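Local coordinates for SWD1-like protein (Myceliophthora thermophila, PDB 6E29) that forms the WD-repeat beta-propeller of the Swd1 (Cps50) subunit of COMPASS, the histone H3K4 methyltransferase complex, and probably serves there as a protein-binding scaffold, at residues 83-92 with 104-115. Numbering follows the deposited sequence.
Sequences LSACQGWKVI and EVRFRAPVYGAE
Val-91 meets Phe-107, Val-111 and Ala-114 chiefly through its CG2 methyl, which lies 3.6 Å from Phe-107 CE1 near the plane of the ring and therefore at its edge. With CG1 anti to the backbone N (chi1 175°), CG2 is left beside that nitrogen and reaches all three partners. Ala-85 CB extends the apolar layer, 3.7 Å from Val-111 CG1, and Leu-83 CD2 continues it onto Ala-114 CB. Phe-124 of strand 123-128 packs against Leu-83, Val-91 and Phe-107, tying the layer to the next sheet.

The arrangement is an instance of how consecutive blades of a WD40 propeller are joined: apolar side chains pack between the sheets, and the outer strand of one leads into the inner strand of the next. Strands 81-86 and 90-95 are the middle strands of one four-stranded antiparallel blade, strand 100-106 is its outer edge, and after 107-110 the chain enters strand 111-117, the first of the following blade. At the outer edge Val-91 and Val-105 form a hydrogen-bonded antiparallel pair, and Trp-89 O continues the ladder by accepting from Phe-107 N at 2.8 Å. On the inner side a water bridges Leu-83 O and Ala-114 O, donating to both carbonyls, while Val-111 N bonds to Cys-86 O at 3.3 Å.

At the type I turn from Cys-86 to Trp-89, which links strands 81-86 and 90-95, the indole lies over the connecting backbone: Arg-108 C and Ala-109 N sit beneath one face toward the rim, and Pro-110 runs alongside, its CD 3.5 Å from Trp-89 NE1. At the polar edge Lys-90, bent at chi3 (67°), brings NZ to 3.4 Å from Glu-104 OE1 in a salt bridge. Gly-65 O also accepts from Lys-90 NZ, and Arg-101 also forms a salt bridge with Glu-104 OE1, beside Arg-106, whose guanidinium position is less certain.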
loop_
_atom_site.group_PDB
_atom_site.type_symbol
_atom_site.label_atom_id
_atom_site.label_comp_id
_atom_site.label_asym_id
_atom_site.label_seq_id
_atom_site.Cartn_x
_atom_site.Cartn_y
_atom_site.Cartn_z
ATOM N N LEU B 83 -1.320 -12.269 -3.159
ATOM C CA LEU B 83 -2.090 -12.101 -1.948
ATOM C C LEU B 83 -3.117 -10.996 -2.184
ATOM O O LEU B 83 -2.759 -9.883 -2.570
ATOM C CB LEU B 83 -1.146 -11.739 -0.812
ATOM C CG LEU B 83 -1.768 -11.719 0.565
ATOM C CD1 LEU B 83 -1.896 -13.131 1.085
ATOM C CD2 LEU B 83 -0.862 -10.854 1.481
ATOM N N SER B 84 -4.385 -11.315 -2.011
ATOM C CA SER B 84 -5.456 -10.341 -2.205
ATOM C C SER B 84 -6.238 -10.128 -0.911
ATOM O O SER B 84 -6.432 -11.055 -0.117
ATOM C CB SER B 84 -6.417 -10.789 -3.336
ATOM O OG SER B 84 -6.929 -12.126 -3.095
ATOM N N ALA B 85 -6.732 -8.916 -0.716
ATOM C CA ALA B 85 -7.482 -8.604 0.488
ATOM C C ALA B 85 -8.746 -7.858 0.097
ATOM O O ALA B 85 -8.767 -7.204 -0.940
ATOM C CB ALA B 85 -6.641 -7.739 1.435
ATOM N N CYS B 86 -9.793 -7.921 0.929
ATOM C CA CYS B 86 -11.048 -7.276 0.556
ATOM C C CYS B 86 -11.672 -6.562 1.741
ATOM O O CYS B 86 -11.267 -6.738 2.886
ATOM C CB CYS B 86 -12.057 -8.285 -0.028
ATOM S SG CYS B 86 -12.733 -9.471 1.137
ATOM N N GLN B 87 -12.708 -5.773 1.451
ATOM C CA GLN B 87 -13.502 -5.156 2.504
ATOM C C GLN B 87 -14.353 -6.161 3.246
ATOM O O GLN B 87 -14.901 -5.816 4.301
ATOM C CB GLN B 87 -14.410 -4.073 1.928
ATOM C CG GLN B 87 -13.673 -2.843 1.481
ATOM C CD GLN B 87 -14.552 -1.853 0.740
ATOM O OE1 GLN B 87 -15.698 -2.157 0.369
ATOM N NE2 GLN B 87 -14.019 -0.651 0.516
ATOM N N GLY B 88 -14.505 -7.367 2.700
ATOM C CA GLY B 88 -15.291 -8.399 3.345
ATOM C C GLY B 88 -14.497 -9.215 4.341
ATOM O O GLY B 88 -14.872 -10.361 4.615
ATOM N N TRP B 89 -13.389 -8.649 4.858
ATOM C CA TRP B 89 -12.620 -9.164 6.008
ATOM C C TRP B 89 -11.664 -10.309 5.664
ATOM O O TRP B 89 -11.175 -10.991 6.560
ATOM C CB TRP B 89 -13.524 -9.650 7.162
ATOM C CG TRP B 89 -14.624 -8.717 7.578
ATOM C CD1 TRP B 89 -14.919 -7.483 7.039
ATOM C CD2 TRP B 89 -15.575 -8.927 8.633
ATOM N NE1 TRP B 89 -15.997 -6.928 7.690
ATOM C CE2 TRP B 89 -16.418 -7.790 8.670
ATOM C CE3 TRP B 89 -15.799 -9.967 9.550
ATOM C CZ2 TRP B 89 -17.460 -7.658 9.597
ATOM C CZ3 TRP B 89 -16.825 -9.830 10.475
ATOM C CH2 TRP B 89 -17.643 -8.684 10.492
ATOM N N LYS B 90 -11.373 -10.568 4.403
ATOM C CA LYS B 90 -10.639 -11.768 4.042
ATOM C C LYS B 90 -9.327 -11.433 3.342
ATOM O O LYS B 90 -9.199 -10.417 2.641
ATOM C CB LYS B 90 -11.494 -12.660 3.131
ATOM C CG LYS B 90 -12.856 -12.998 3.709
ATOM C CD LYS B 90 -13.774 -13.710 2.676
ATOM C CE LYS B 90 -13.300 -15.100 2.288
ATOM N NZ LYS B 90 -14.184 -15.704 1.233
ATOM N N VAL B 91 -8.346 -12.302 3.553
ATOM C CA VAL B 91 -7.075 -12.296 2.830
ATOM C C VAL B 91 -6.858 -13.702 2.262
ATOM O O VAL B 91 -7.019 -14.702 2.988
ATOM C CB VAL B 91 -5.902 -11.896 3.749
ATOM C CG1 VAL B 91 -4.586 -12.022 3.027
ATOM C CG2 VAL B 91 -6.057 -10.461 4.243
ATOM N N ILE B 92 -6.482 -13.782 0.982
ATOM C CA ILE B 92 -6.296 -15.064 0.288
ATOM C C ILE B 92 -4.945 -15.058 -0.414
ATOM O O ILE B 92 -4.571 -14.058 -1.040
ATOM C CB ILE B 92 -7.428 -15.326 -0.733
ATOM C CG1 ILE B 92 -8.779 -15.507 -0.026
ATOM C CG2 ILE B 92 -7.093 -16.513 -1.656
ATOM C CD1 ILE B 92 -9.961 -15.640 -1.020
ATOM N N GLU B 104 -5.930 -19.064 3.046
ATOM C CA GLU B 104 -7.041 -18.139 3.242
ATOM C C GLU B 104 -7.188 -17.776 4.717
ATOM O O GLU B 104 -7.299 -18.666 5.563
ATOM C CB GLU B 104 -8.320 -18.795 2.741
ATOM C CG GLU B 104 -9.517 -17.908 2.807
ATOM C CD GLU B 104 -10.716 -18.557 2.123
ATOM O OE1 GLU B 104 -11.758 -17.883 2.004
ATOM O OE2 GLU B 104 -10.622 -19.740 1.720
ATOM N N VAL B 105 -7.253 -16.478 5.022
ATOM C CA VAL B 105 -7.296 -15.986 6.398
ATOM C C VAL B 105 -8.431 -14.974 6.521
ATOM O O VAL B 105 -8.479 -13.997 5.761
ATOM C CB VAL B 105 -5.953 -15.353 6.812
ATOM C CG1 VAL B 105 -5.982 -14.905 8.311
ATOM C CG2 VAL B 105 -4.791 -16.314 6.526
ATOM N N ARG B 106 -9.350 -15.220 7.463
ATOM C CA ARG B 106 -10.497 -14.347 7.706
ATOM C C ARG B 106 -10.326 -13.567 9.007
ATOM O O ARG B 106 -10.053 -14.152 10.063
ATOM C CB ARG B 106 -11.798 -15.157 7.732
ATOM C CG ARG B 106 -11.911 -16.063 6.506
ATOM C CD ARG B 106 -13.186 -16.900 6.529
ATOM N NE ARG B 106 -12.881 -18.335 6.535
ATOM C CZ ARG B 106 -12.537 -19.021 5.451
ATOM N NH1 ARG B 106 -12.472 -18.395 4.297
ATOM N NH2 ARG B 106 -12.273 -20.330 5.520
ATOM N N PHE B 107 -10.509 -12.256 8.935
ATOM C CA PHE B 107 -10.369 -11.392 10.100
ATOM C C PHE B 107 -11.754 -10.992 10.605
ATOM O O PHE B 107 -12.771 -11.510 10.153
ATOM C CB PHE B 107 -9.506 -10.171 9.763
ATOM C CG PHE B 107 -8.080 -10.512 9.425
ATOM C CD1 PHE B 107 -7.691 -10.683 8.101
ATOM C CD2 PHE B 107 -7.138 -10.709 10.434
ATOM C CE1 PHE B 107 -6.383 -11.029 7.775
ATOM C CE2 PHE B 107 -5.821 -11.050 10.120
ATOM C CZ PHE B 107 -5.443 -11.206 8.768
ATOM N N ARG B 108 -11.813 -10.041 11.533
ATOM C CA ARG B 108 -13.089 -9.592 12.083
ATOM C C ARG B 108 -13.441 -8.173 11.636
ATOM O O ARG B 108 -14.280 -7.515 12.263
ATOM C CB ARG B 108 -13.074 -9.687 13.611
ATOM C CG ARG B 108 -12.204 -10.811 14.186
ATOM C CD ARG B 108 -12.118 -10.708 15.728
ATOM N NE ARG B 108 -11.720 -9.356 16.160
ATOM C CZ ARG B 108 -10.603 -9.050 16.832
ATOM N NH1 ARG B 108 -9.743 -10.000 17.192
ATOM N NH2 ARG B 108 -10.345 -7.787 17.167
ATOM N N ALA B 109 -12.854 -7.716 10.536
ATOM C CA ALA B 109 -12.899 -6.318 10.139
ATOM C C ALA B 109 -12.414 -6.204 8.704
ATOM O O ALA B 109 -11.632 -7.049 8.231
ATOM C CB ALA B 109 -12.036 -5.446 11.068
ATOM N N PRO B 110 -12.856 -5.179 7.979
ATOM C CA PRO B 110 -12.316 -4.917 6.637
ATOM C C PRO B 110 -10.800 -4.763 6.663
ATOM O O PRO B 110 -10.217 -4.226 7.612
ATOM C CB PRO B 110 -12.986 -3.595 6.231
ATOM C CG PRO B 110 -14.274 -3.558 7.061
ATOM C CD PRO B 110 -13.933 -4.239 8.362
ATOM N N VAL B 111 -10.160 -5.189 5.579
ATOM C CA VAL B 111 -8.706 -5.138 5.473
ATOM C C VAL B 111 -8.345 -3.887 4.679
ATOM O O VAL B 111 -8.750 -3.749 3.519
ATOM C CB VAL B 111 -8.143 -6.420 4.826
ATOM C CG1 VAL B 111 -6.606 -6.455 4.890
ATOM C CG2 VAL B 111 -8.745 -7.720 5.486
ATOM N N TYR B 112 -7.650 -2.933 5.319
ATOM C CA TYR B 112 -7.106 -1.800 4.562
ATOM C C TYR B 112 -6.127 -2.286 3.484
ATOM O O TYR B 112 -6.081 -1.763 2.372
ATOM C CB TYR B 112 -6.361 -0.848 5.495
ATOM C CG TYR B 112 -7.168 0.069 6.396
ATOM C CD1 TYR B 112 -8.063 1.012 5.864
ATOM C CD2 TYR B 112 -6.926 0.076 7.786
ATOM C CE1 TYR B 112 -8.736 1.897 6.692
ATOM C CE2 TYR B 112 -7.604 0.941 8.618
ATOM C CZ TYR B 112 -8.489 1.862 8.064
ATOM O OH TYR B 112 -9.173 2.720 8.875
ATOM N N GLY B 113 -5.289 -3.251 3.826
ATOM C CA GLY B 113 -4.346 -3.789 2.882
ATOM C C GLY B 113 -3.491 -4.841 3.548
ATOM O O GLY B 113 -3.302 -4.869 4.781
ATOM N N ALA B 114 -3.009 -5.770 2.749
ATOM C CA ALA B 114 -2.132 -6.831 3.249
ATOM C C ALA B 114 -0.931 -6.974 2.318
ATOM O O ALA B 114 -1.076 -6.915 1.092
ATOM C CB ALA B 114 -2.873 -8.192 3.386
ATOM N N GLU B 115 0.264 -7.129 2.909
ATOM C CA GLU B 115 1.510 -7.171 2.151
ATOM C C GLU B 115 2.242 -8.462 2.443
ATOM O O GLU B 115 2.349 -8.862 3.607
ATOM C CB GLU B 115 2.446 -6.030 2.493
ATOM C CG GLU B 115 2.017 -4.701 1.891
ATOM C CD GLU B 115 2.434 -4.591 0.439
ATOM O OE1 GLU B 115 3.650 -4.669 0.179
ATOM O OE2 GLU B 115 1.547 -4.461 -0.443
HETATM O O HOH W 1 -2.997 -8.034 -0.531
#